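Local coordinates for uncharacterized protein (Bordetella bronchiseptica, PDB 4XG0) that probably acts as an ATP-dependent kinase of the DUF1537 family, phosphorylating acid sugars in a catabolic pathway, though its own substrate is not established, at residues Arg296-Ala299 with Ala300-Ala303; Val401-Ala404 with Gly405-Glu409; Lys110-Ser113 with Thr114-Ala118. All coordinates share one frame; numbering follows the deposited sequence.

Contact 1 of 3, residues Arg296-Ala299 with Ala300-Ala303; sequences RNWA and AWTA
Thr302 sets its methyl on the indole of Trp298, one turn earlier in the alpha-helix 295-304, as an i to i+4 CH-pi contact. CG2 stands 3.4 Å from the centroid of the six-membered ring, only 18° off the ring normal, so the methyl comes down on the face, displaced somewhat toward the rim. Its nearest ring atoms are Trp298 CE2 and CZ2, with CG2 3.3 Å from CE2. Trp298 can offer that face because its CG is anti to the backbone N, which swings the indole along the helix toward the later turn.

The far end of the same ring meets Trp301. Trp298 CZ3 lies 3.9 Å from Trp301 CE3, and the two planes are inclined at 36°, neither stacked nor edge-to-face. Trp285, in the edge strand 283-285, stacks on Trp301 and meets Trp298 edge-to-face, while its NE1 is hydrogen-bonded to Asn297 OD1. Leu320 of strand 317-321 and Leu346 of helix 334-349 touch both helix tryptophans, so the tryptophan side of this short helix faces strand 317-321 and helix 334-349 of its own domain.

Behind the side chains run the usual i to i+4 bonds, of which Thr302 N to Trp298 O (3.0 Å) is nearly straight. This bond joins the backbones of the same two residues that meet in the CH-pi contact. The other branch of Thr302 turns back on the helix: with chi1 at 57° OG1 sits between the backbone N and the carbonyl carbon and donates to Ala299 O at 2.9 Å, reaching that oxygen from the same face of its carbonyl plane as Ala303 N.

Contact 2 of 3, residues Val401-Ala404 with Gly405-Glu409; sequences VTKA and GGFGE
The phenyl ring of Phe407 has Lys403 CG near it only obliquely; the closest pair between these two side chains is Lys403 CG to Phe407 CB, 4.3 Å. With CG anti to the backbone N, the ring is carried away from residues 401-404, leaving CB to pack 4.2 Å from Ala404 CB. Among the flat peptide groups, Ala404 O takes two donors from opposite sides of its carbonyl plane. Phe407 N lies well above that plane, 59° out, and bonds to Ala404 O at 3.2 Å; Lys403 NZ, only slightly tilted from the plane, reaches Ala404 O at 2.8 Å. The carbonyl of Phe407 is met differently, for Lys403 NZ lies in its plane, 2.8 Å from Phe407 O.

The bond from Phe407 N closes a type I beta turn, Ala404 to Phe407, with glycines at both inner positions. It takes the chain out of strand 399-403 of the mixed sheet into the loop before helix 412-421. Lys403 is extended through its first two torsions, then bends at chi3 (77°) and chi4 (66°), which curls the ammonium back under the turn. NZ thus ties the first carbonyl of the turn to the last. Gln273 of helix 268-279 takes part from outside, OE1 accepting from Lys403 NZ and NE2 donating to Phe407 O, while Val412 and Leu413 touch the lysine chain. Near Gly406 lies a bound sulfate, probably from the crystallisation liquor.

Contact 3 of 3, residues Lys110-Ser113 with Thr114-Ala118; sequences KVDS and TLRGA
Asp112 and Arg116 form a side-on salt bridge across the loop. NE donates to Asp112 OD2 at 2.8 Å and NH2 to Asp112 OD1 at 3.0 Å, both bonds nearly straight. Each oxygen lies close to the guanidinium plane, at its edge, yet the carboxylate is turned 50° against that plane and is met from above its own. A bend at chi3 (-66°) brings the arginine end back over the aspartate, and NH1 is paired with Asp169.

Further hydrogen bonds gather on OD2. Arg116 N takes its anti lone pair at 3.0 Å, and Thr114 OG1 donates at 2.6 Å from the syn side, 34° out of the carboxylate plane. Three donors on one oxygen fix the rotation of the carboxylate. Asp112 OD1, besides the arginine, is hydrogen-bonded to a bound citrate, as are Ser113 OG and Lys110 NZ; citrate probably came from the crystallisation liquor, but it lies in the domain assigned to sugar binding and may mark the substrate pocket.

Backbone bonds complete the fold of the loop. Leu115 N to Asp112 O, 3.2 Å, closes a type I beta turn, with the acid at its first position receiving bonds from residues two and four further on. One water bridges the base, accepting from Asp112 N (3.0 Å) and donating to Arg116 O (2.7 Å).

This loop follows strand 106-110, inside the parallel sheet between 28-32 and 234-238, and leads into helix 119-130, whose N-cap position is Ala118. Thr114 and Leu115 rest on strand 153-156 of the small antiparallel sheet.

Contact 3 belongs to the sugar-binding N-terminal domain, contacts 1 and 2 to the nucleotide-binding C-terminal one, with contact 3 across the centre of the chain from both. Centre to centre, contact 3 lies about 41 Å from contact 2 and about 55 Å from contact 1, whereas contacts 1 and 2 are about 27 Å apart and come no nearer than about 16 Å between nearest atoms. Citrate at contact 3 may mark a substrate pocket, and a sulfate lies near contact 2; contacts 2 and 3 are about 29 Å apart at their nearest atoms. Contact 1 belongs to a helix whose tryptophans pack on the edge of the C-terminal sheet.

Contact 1 of 3, residues Arg296-Ala299 with Ala300-Ala303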
ATOM      1  N   ARG A 296      12.487  26.330  24.436  1.00 32.10           N
ATOM      2  CA  ARG A 296      13.496  25.376  24.912  1.00 35.32           C
ATOM      3  C   ARG A 296      12.958  23.957  24.992  1.00 34.94           C
ATOM      4  O   ARG A 296      13.661  22.994  24.684  1.00 39.71           O
ATOM      5  CB  ARG A 296      14.039  25.816  26.264  1.00 36.40           C
ATOM      6  CG  ARG A 296      14.910  27.073  26.141  1.00 46.22           C
ATOM      7  CD  ARG A 296      15.247  27.669  27.477  1.00 48.12           C
ATOM      8  NE  ARG A 296      14.034  27.982  28.223  1.00 51.28           N
ATOM      9  CZ  ARG A 296      14.007  28.636  29.379  1.00 54.92           C
ATOM     10  NH1 ARG A 296      15.134  29.072  29.927  1.00 54.24           N
ATOM     11  NH2 ARG A 296      12.844  28.865  29.974  1.00 46.46           N
ATOM     12  N   ASN A 297      11.694  23.827  25.395  1.00 33.99           N
ATOM     13  CA  ASN A 297      11.064  22.515  25.506  1.00 32.14           C
ATOM     14  C   ASN A 297      10.878  21.910  24.096  1.00 29.11           C
ATOM     15  O   ASN A 297      11.122  20.726  23.869  1.00 29.68           O
ATOM     16  CB  ASN A 297       9.716  22.655  26.227  1.00 40.03           C
ATOM     17  CG  ASN A 297       9.133  21.319  26.672  1.00 48.16           C
ATOM     18  OD1 ASN A 297       8.486  20.614  25.890  1.00 54.81           O
ATOM     19  ND2 ASN A 297       9.318  20.988  27.951  1.00 38.75           N
ATOM     20  N   TRP A 298      10.461  22.736  23.138  1.00 36.60           N
ATOM     21  CA  TRP A 298      10.318  22.297  21.749  1.00 31.24           C
ATOM     22  C   TRP A 298      11.663  21.832  21.203  1.00 36.12           C
ATOM     23  O   TRP A 298      11.768  20.734  20.649  1.00 34.87           O
ATOM     24  CB  TRP A 298       9.809  23.446  20.873  1.00 33.73           C
ATOM     25  CG  TRP A 298       9.905  23.193  19.379  1.00 31.15           C
ATOM     26  CD1 TRP A 298      10.740  23.831  18.490  1.00 35.38           C
ATOM     27  CD2 TRP A 298       9.146  22.259  18.606  1.00 24.31           C
ATOM     28  NE1 TRP A 298      10.547  23.341  17.224  1.00 28.64           N
ATOM     29  CE2 TRP A 298       9.564  22.380  17.269  1.00 26.78           C
ATOM     30  CE3 TRP A 298       8.140  21.331  18.913  1.00 25.38           C
ATOM     31  CZ2 TRP A 298       9.031  21.623  16.254  1.00 25.76           C
ATOM     32  CZ3 TRP A 298       7.615  20.582  17.912  1.00 29.97           C
ATOM     33  CH2 TRP A 298       8.064  20.722  16.585  1.00 28.69           C
ATOM     34  N   ALA A 299      12.681  22.687  21.351  1.00 33.05           N
ATOM     35  CA  ALA A 299      14.036  22.353  20.909  1.00 37.78           C
ATOM     36  C   ALA A 299      14.511  20.992  21.443  1.00 37.02           C
ATOM     37  O   ALA A 299      15.087  20.201  20.711  1.00 38.67           O
ATOM     38  CB  ALA A 299      14.997  23.453  21.304  1.00 39.70           C
ATOM     39  N   ALA A 300      14.251  20.714  22.713  1.00 43.33           N
ATOM     40  CA  ALA A 300      14.702  19.458  23.318  1.00 43.10           C
ATOM     41  C   ALA A 300      13.959  18.246  22.746  1.00 47.03           C
ATOM     42  O   ALA A 300      14.506  17.148  22.642  1.00 39.68           O
ATOM     43  CB  ALA A 300      14.537  19.513  24.836  1.00 50.07           C
ATOM     44  N   TRP A 301      12.699  18.423  22.379  1.00 40.84           N
ATOM     45  CA  TRP A 301      11.957  17.280  21.874  1.00 35.33           C
ATOM     46  C   TRP A 301      12.388  16.994  20.450  1.00 42.92           C
ATOM     47  O   TRP A 301      12.587  15.839  20.078  1.00 48.06           O
ATOM     48  CB  TRP A 301      10.453  17.505  21.964  1.00 31.15           C
ATOM     49  CG  TRP A 301       9.653  16.350  21.425  1.00 44.82           C
ATOM     50  CD1 TRP A 301       9.360  15.175  22.065  1.00 47.00           C
ATOM     51  CD2 TRP A 301       9.045  16.265  20.132  1.00 37.15           C
ATOM     52  NE1 TRP A 301       8.605  14.370  21.249  1.00 44.54           N
ATOM     53  CE2 TRP A 301       8.404  15.014  20.053  1.00 41.87           C
ATOM     54  CE3 TRP A 301       8.988  17.126  19.032  1.00 37.73           C
ATOM     55  CZ2 TRP A 301       7.694  14.609  18.919  1.00 36.03           C
ATOM     56  CZ3 TRP A 301       8.293  16.729  17.916  1.00 39.61           C
ATOM     57  CH2 TRP A 301       7.649  15.475  17.862  1.00 32.91           C
ATOM     58  N   THR A 302      12.562  18.047  19.660  1.00 40.67           N
ATOM     59  CA  THR A 302      12.926  17.870  18.255  1.00 45.00           C
ATOM     60  C   THR A 302      14.304  17.230  18.141  1.00 51.05           C
ATOM     61  O   THR A 302      14.532  16.371  17.286  1.00 51.66           O
ATOM     62  CB  THR A 302      12.902  19.192  17.490  1.00 44.17           C
ATOM     63  OG1 THR A 302      13.781  20.139  18.115  1.00 47.06           O
ATOM     64  CG2 THR A 302      11.482  19.743  17.449  1.00 45.77           C
ATOM     65  N   ALA A 303      15.204  17.625  19.033  1.00 43.88           N
ATOM     66  CA  ALA A 303      16.533  17.025  19.079  1.00 47.11           C
ATOM     67  C   ALA A 303      16.411  15.528  19.329  1.00 43.14           C
ATOM     68  O   ALA A 303      17.097  14.722  18.699  1.00 42.72           O
ATOM     69  CB  ALA A 303      17.373  17.678  20.153  1.00 41.07           C
TER

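Contact 2 of 3, residues Val401-Ala404 with Gly405-Glu409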
ATOM      1  N   VAL A 401      -3.569  15.923   5.115  1.00 17.71           N
ATOM      2  CA  VAL A 401      -4.892  15.435   5.433  1.00 16.54           C
ATOM      3  C   VAL A 401      -5.441  16.357   6.493  1.00 15.97           C
ATOM      4  O   VAL A 401      -4.756  16.701   7.456  1.00 19.82           O
ATOM      5  CB  VAL A 401      -4.839  13.999   6.026  1.00 19.79           C
ATOM      6  CG1 VAL A 401      -6.171  13.601   6.656  1.00 19.94           C
ATOM      7  CG2 VAL A 401      -4.407  12.985   4.981  1.00 20.57           C
ATOM      8  N   THR A 402      -6.682  16.769   6.317  1.00 19.77           N
ATOM      9  CA  THR A 402      -7.315  17.588   7.316  1.00 21.63           C
ATOM     10  C   THR A 402      -8.601  16.897   7.797  1.00 17.66           C
ATOM     11  O   THR A 402      -9.221  16.075   7.092  1.00 22.22           O
ATOM     12  CB  THR A 402      -7.594  19.001   6.763  1.00 29.52           C
ATOM     13  OG1 THR A 402      -8.221  18.875   5.484  1.00 33.49           O
ATOM     14  CG2 THR A 402      -6.287  19.762   6.579  1.00 26.39           C
ATOM     15  N   LYS A 403      -9.006  17.233   9.012  1.00 19.88           N
ATOM     16  CA  LYS A 403     -10.163  16.571   9.605  1.00 22.36           C
ATOM     17  C   LYS A 403     -10.746  17.430  10.699  1.00 24.38           C
ATOM     18  O   LYS A 403     -10.009  18.046  11.462  1.00 23.35           O
ATOM     19  CB  LYS A 403      -9.758  15.212  10.200  1.00 22.28           C
ATOM     20  CG  LYS A 403     -10.884  14.404  10.780  1.00 31.77           C
ATOM     21  CD  LYS A 403     -10.399  13.094  11.427  1.00 26.25           C
ATOM     22  CE  LYS A 403      -9.755  13.323  12.801  1.00 22.32           C
ATOM     23  NZ  LYS A 403     -10.765  13.811  13.819  1.00 22.25           N
ATOM     24  N   ALA A 404     -12.066  17.453  10.793  1.00 25.09           N
ATOM     25  CA  ALA A 404     -12.687  18.149  11.902  1.00 28.07           C
ATOM     26  C   ALA A 404     -12.405  17.360  13.188  1.00 22.42           C
ATOM     27  O   ALA A 404     -12.264  16.135  13.163  1.00 22.55           O
ATOM     28  CB  ALA A 404     -14.147  18.314  11.668  1.00 24.86           C
ATOM     29  N   GLY A 405     -12.316  18.079  14.297  1.00 25.00           N
ATOM     30  CA  GLY A 405     -11.855  17.527  15.552  1.00 28.59           C
ATOM     31  C   GLY A 405     -12.757  16.427  16.066  1.00 29.02           C
ATOM     32  O   GLY A 405     -12.268  15.458  16.623  1.00 31.72           O
ATOM     33  N   GLY A 406     -14.066  16.577  15.874  1.00 28.82           N
ATOM     34  CA  GLY A 406     -15.017  15.625  16.420  1.00 31.28           C
ATOM     35  C   GLY A 406     -15.284  14.431  15.516  1.00 33.06           C
ATOM     36  O   GLY A 406     -16.041  13.538  15.890  1.00 33.42           O
ATOM     37  N   PHE A 407     -14.640  14.396  14.346  1.00 28.07           N
ATOM     38  CA  PHE A 407     -15.030  13.472  13.290  1.00 27.92           C
ATOM     39  C   PHE A 407     -14.177  12.204  13.254  1.00 26.42           C
ATOM     40  O   PHE A 407     -13.009  12.241  13.569  1.00 26.57           O
ATOM     41  CB  PHE A 407     -14.995  14.180  11.936  1.00 28.31           C
ATOM     42  CG  PHE A 407     -15.610  13.374  10.832  1.00 31.36           C
ATOM     43  CD1 PHE A 407     -16.978  13.415  10.610  1.00 37.42           C
ATOM     44  CD2 PHE A 407     -14.824  12.563  10.030  1.00 36.72           C
ATOM     45  CE1 PHE A 407     -17.558  12.669   9.591  1.00 43.12           C
ATOM     46  CE2 PHE A 407     -15.392  11.805   9.011  1.00 42.62           C
ATOM     47  CZ  PHE A 407     -16.761  11.857   8.790  1.00 36.21           C
ATOM     48  N   GLY A 408     -14.809  11.068  12.953  1.00 25.93           N
ATOM     49  CA  GLY A 408     -14.126   9.801  12.675  1.00 26.44           C
ATOM     50  C   GLY A 408     -14.078   8.809  13.836  1.00 31.69           C
ATOM     51  O   GLY A 408     -14.299   9.183  14.989  1.00 31.34           O
ATOM     52  N   GLU A 409     -13.799   7.547  13.517  1.00 31.46           N
ATOM     53  CA  GLU A 409     -13.566   6.509  14.520  1.00 32.89           C
ATOM     54  C   GLU A 409     -12.187   6.643  15.137  1.00 24.37           C
ATOM     55  O   GLU A 409     -11.325   7.393  14.647  1.00 25.75           O
ATOM     56  CB  GLU A 409     -13.671   5.116  13.892  1.00 32.61           C
ATOM     57  CG  GLU A 409     -14.979   4.812  13.291  1.00 41.06           C
ATOM     58  CD  GLU A 409     -15.960   4.376  14.344  1.00 45.62           C
ATOM     59  OE1 GLU A 409     -15.811   3.234  14.837  1.00 51.39           O
ATOM     60  OE2 GLU A 409     -16.845   5.190  14.697  1.00 48.24           O
TER

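Contact 3 of 3, residues Lys110-Ser113 with Thr114-Ala118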
ATOM      1  N   LYS A 110      -0.790 -11.682 -12.158  1.00 20.35           N
ATOM      2  CA  LYS A 110      -2.218 -11.681 -11.875  1.00 19.23           C
ATOM      3  C   LYS A 110      -2.878 -12.891 -12.521  1.00 21.07           C
ATOM      4  O   LYS A 110      -2.837 -13.070 -13.752  1.00 23.52           O
ATOM      5  CB  LYS A 110      -2.887 -10.373 -12.361  1.00 22.93           C
ATOM      6  CG  LYS A 110      -4.409 -10.450 -12.607  1.00 22.78           C
ATOM      7  CD  LYS A 110      -5.198 -10.641 -11.286  1.00 22.49           C
ATOM      8  CE  LYS A 110      -6.701 -10.600 -11.526  1.00 20.44           C
ATOM      9  NZ  LYS A 110      -7.182 -11.761 -12.278  1.00 22.37           N
ATOM     10  N   VAL A 111      -3.440 -13.740 -11.652  1.00 22.79           N
ATOM     11  CA  VAL A 111      -4.087 -14.979 -12.040  1.00 21.51           C
ATOM     12  C   VAL A 111      -5.554 -15.020 -11.586  1.00 21.79           C
ATOM     13  O   VAL A 111      -6.025 -14.123 -10.884  1.00 23.59           O
ATOM     14  CB  VAL A 111      -3.315 -16.198 -11.460  1.00 22.77           C
ATOM     15  CG1 VAL A 111      -1.902 -16.254 -12.039  1.00 25.10           C
ATOM     16  CG2 VAL A 111      -3.251 -16.097  -9.968  1.00 22.08           C
ATOM     17  N   ASP A 112      -6.289 -16.024 -12.075  1.00 22.12           N
ATOM     18  CA  ASP A 112      -7.639 -16.318 -11.606  1.00 22.71           C
ATOM     19  C   ASP A 112      -7.559 -16.675 -10.124  1.00 24.66           C
ATOM     20  O   ASP A 112      -6.692 -17.477  -9.704  1.00 23.58           O
ATOM     21  CB  ASP A 112      -8.196 -17.515 -12.419  1.00 27.28           C
ATOM     22  CG  ASP A 112      -9.668 -17.864 -12.103  1.00 24.04           C
ATOM     23  OD1 ASP A 112     -10.533 -16.960 -11.963  1.00 26.54           O
ATOM     24  OD2 ASP A 112      -9.965 -19.104 -12.072  1.00 26.48           O
ATOM     25  N   SER A 113      -8.483 -16.122  -9.354  1.00 24.46           N
ATOM     26  CA  SER A 113      -8.642 -16.520  -7.955  1.00 20.24           C
ATOM     27  C   SER A 113      -8.963 -17.985  -7.845  1.00 21.91           C
ATOM     28  O   SER A 113      -8.641 -18.589  -6.827  1.00 25.33           O
ATOM     29  CB  SER A 113      -9.734 -15.730  -7.232  1.00 21.90           C
ATOM     30  OG  SER A 113     -10.994 -15.919  -7.819  1.00 24.85           O
ATOM     31  N   THR A 114      -9.644 -18.533  -8.857  1.00 20.61           N
ATOM     32  CA  THR A 114     -10.009 -19.940  -8.816  1.00 22.47           C
ATOM     33  C   THR A 114      -9.106 -20.859  -9.633  1.00 24.79           C
ATOM     34  O   THR A 114      -9.509 -21.980  -9.973  1.00 28.77           O
ATOM     35  CB  THR A 114     -11.505 -20.159  -9.159  1.00 24.56           C
ATOM     36  OG1 THR A 114     -11.871 -19.423 -10.333  1.00 28.72           O
ATOM     37  CG2 THR A 114     -12.387 -19.748  -7.980  1.00 26.24           C
ATOM     38  N   LEU A 115      -7.874 -20.420  -9.899  1.00 23.33           N
ATOM     39  CA  LEU A 115      -6.806 -21.293 -10.423  1.00 25.38           C
ATOM     40  C   LEU A 115      -6.932 -21.759 -11.873  1.00 25.48           C
ATOM     41  O   LEU A 115      -6.153 -22.606 -12.276  1.00 30.65           O
ATOM     42  CB  LEU A 115      -6.672 -22.568  -9.571  1.00 23.26           C
ATOM     43  CG  LEU A 115      -6.719 -22.368  -8.067  1.00 23.33           C
ATOM     44  CD1 LEU A 115      -6.531 -23.704  -7.347  1.00 27.76           C
ATOM     45  CD2 LEU A 115      -5.664 -21.363  -7.588  1.00 21.08           C
ATOM     46  N   ARG A 116      -7.898 -21.242 -12.635  1.00 24.85           N
ATOM     47  CA  ARG A 116      -8.080 -21.695 -14.000  1.00 28.73           C
ATOM     48  C   ARG A 116      -6.914 -21.191 -14.821  1.00 33.77           C
ATOM     49  O   ARG A 116      -6.523 -20.018 -14.715  1.00 32.75           O
ATOM     50  CB  ARG A 116      -9.404 -21.227 -14.597  1.00 28.38           C
ATOM     51  CG  ARG A 116     -10.624 -21.854 -13.952  1.00 32.52           C
ATOM     52  CD  ARG A 116     -11.907 -21.151 -14.353  1.00 38.96           C
ATOM     53  NE  ARG A 116     -11.968 -19.784 -13.842  1.00 32.31           N
ATOM     54  CZ  ARG A 116     -12.909 -18.890 -14.159  1.00 39.96           C
ATOM     55  NH1 ARG A 116     -13.881 -19.210 -15.009  1.00 41.56           N
ATOM     56  NH2 ARG A 116     -12.881 -17.667 -13.631  1.00 32.38           N
ATOM     57  N   GLY A 117      -6.337 -22.086 -15.608  1.00 30.92           N
ATOM     58  CA  GLY A 117      -5.211 -21.775 -16.459  1.00 30.00           C
ATOM     59  C   GLY A 117      -4.108 -22.814 -16.373  1.00 35.38           C
ATOM     60  O   GLY A 117      -4.236 -23.803 -15.652  1.00 36.36           O
ATOM     61  N   ALA A 118      -3.030 -22.582 -17.126  1.00 40.85           N
ATOM     62  CA  ALA A 118      -1.800 -23.364 -17.027  1.00 46.89           C
ATOM     63  C   ALA A 118      -0.993 -22.878 -15.829  1.00 40.86           C
ATOM     64  O   ALA A 118       0.095 -22.297 -15.966  1.00 35.15           O
ATOM     65  CB  ALA A 118      -0.985 -23.237 -18.308  1.00 56.96           C
TER
HETATM   66  O   HOH W   1      -4.995 -17.996 -13.855  1.00 23.74           O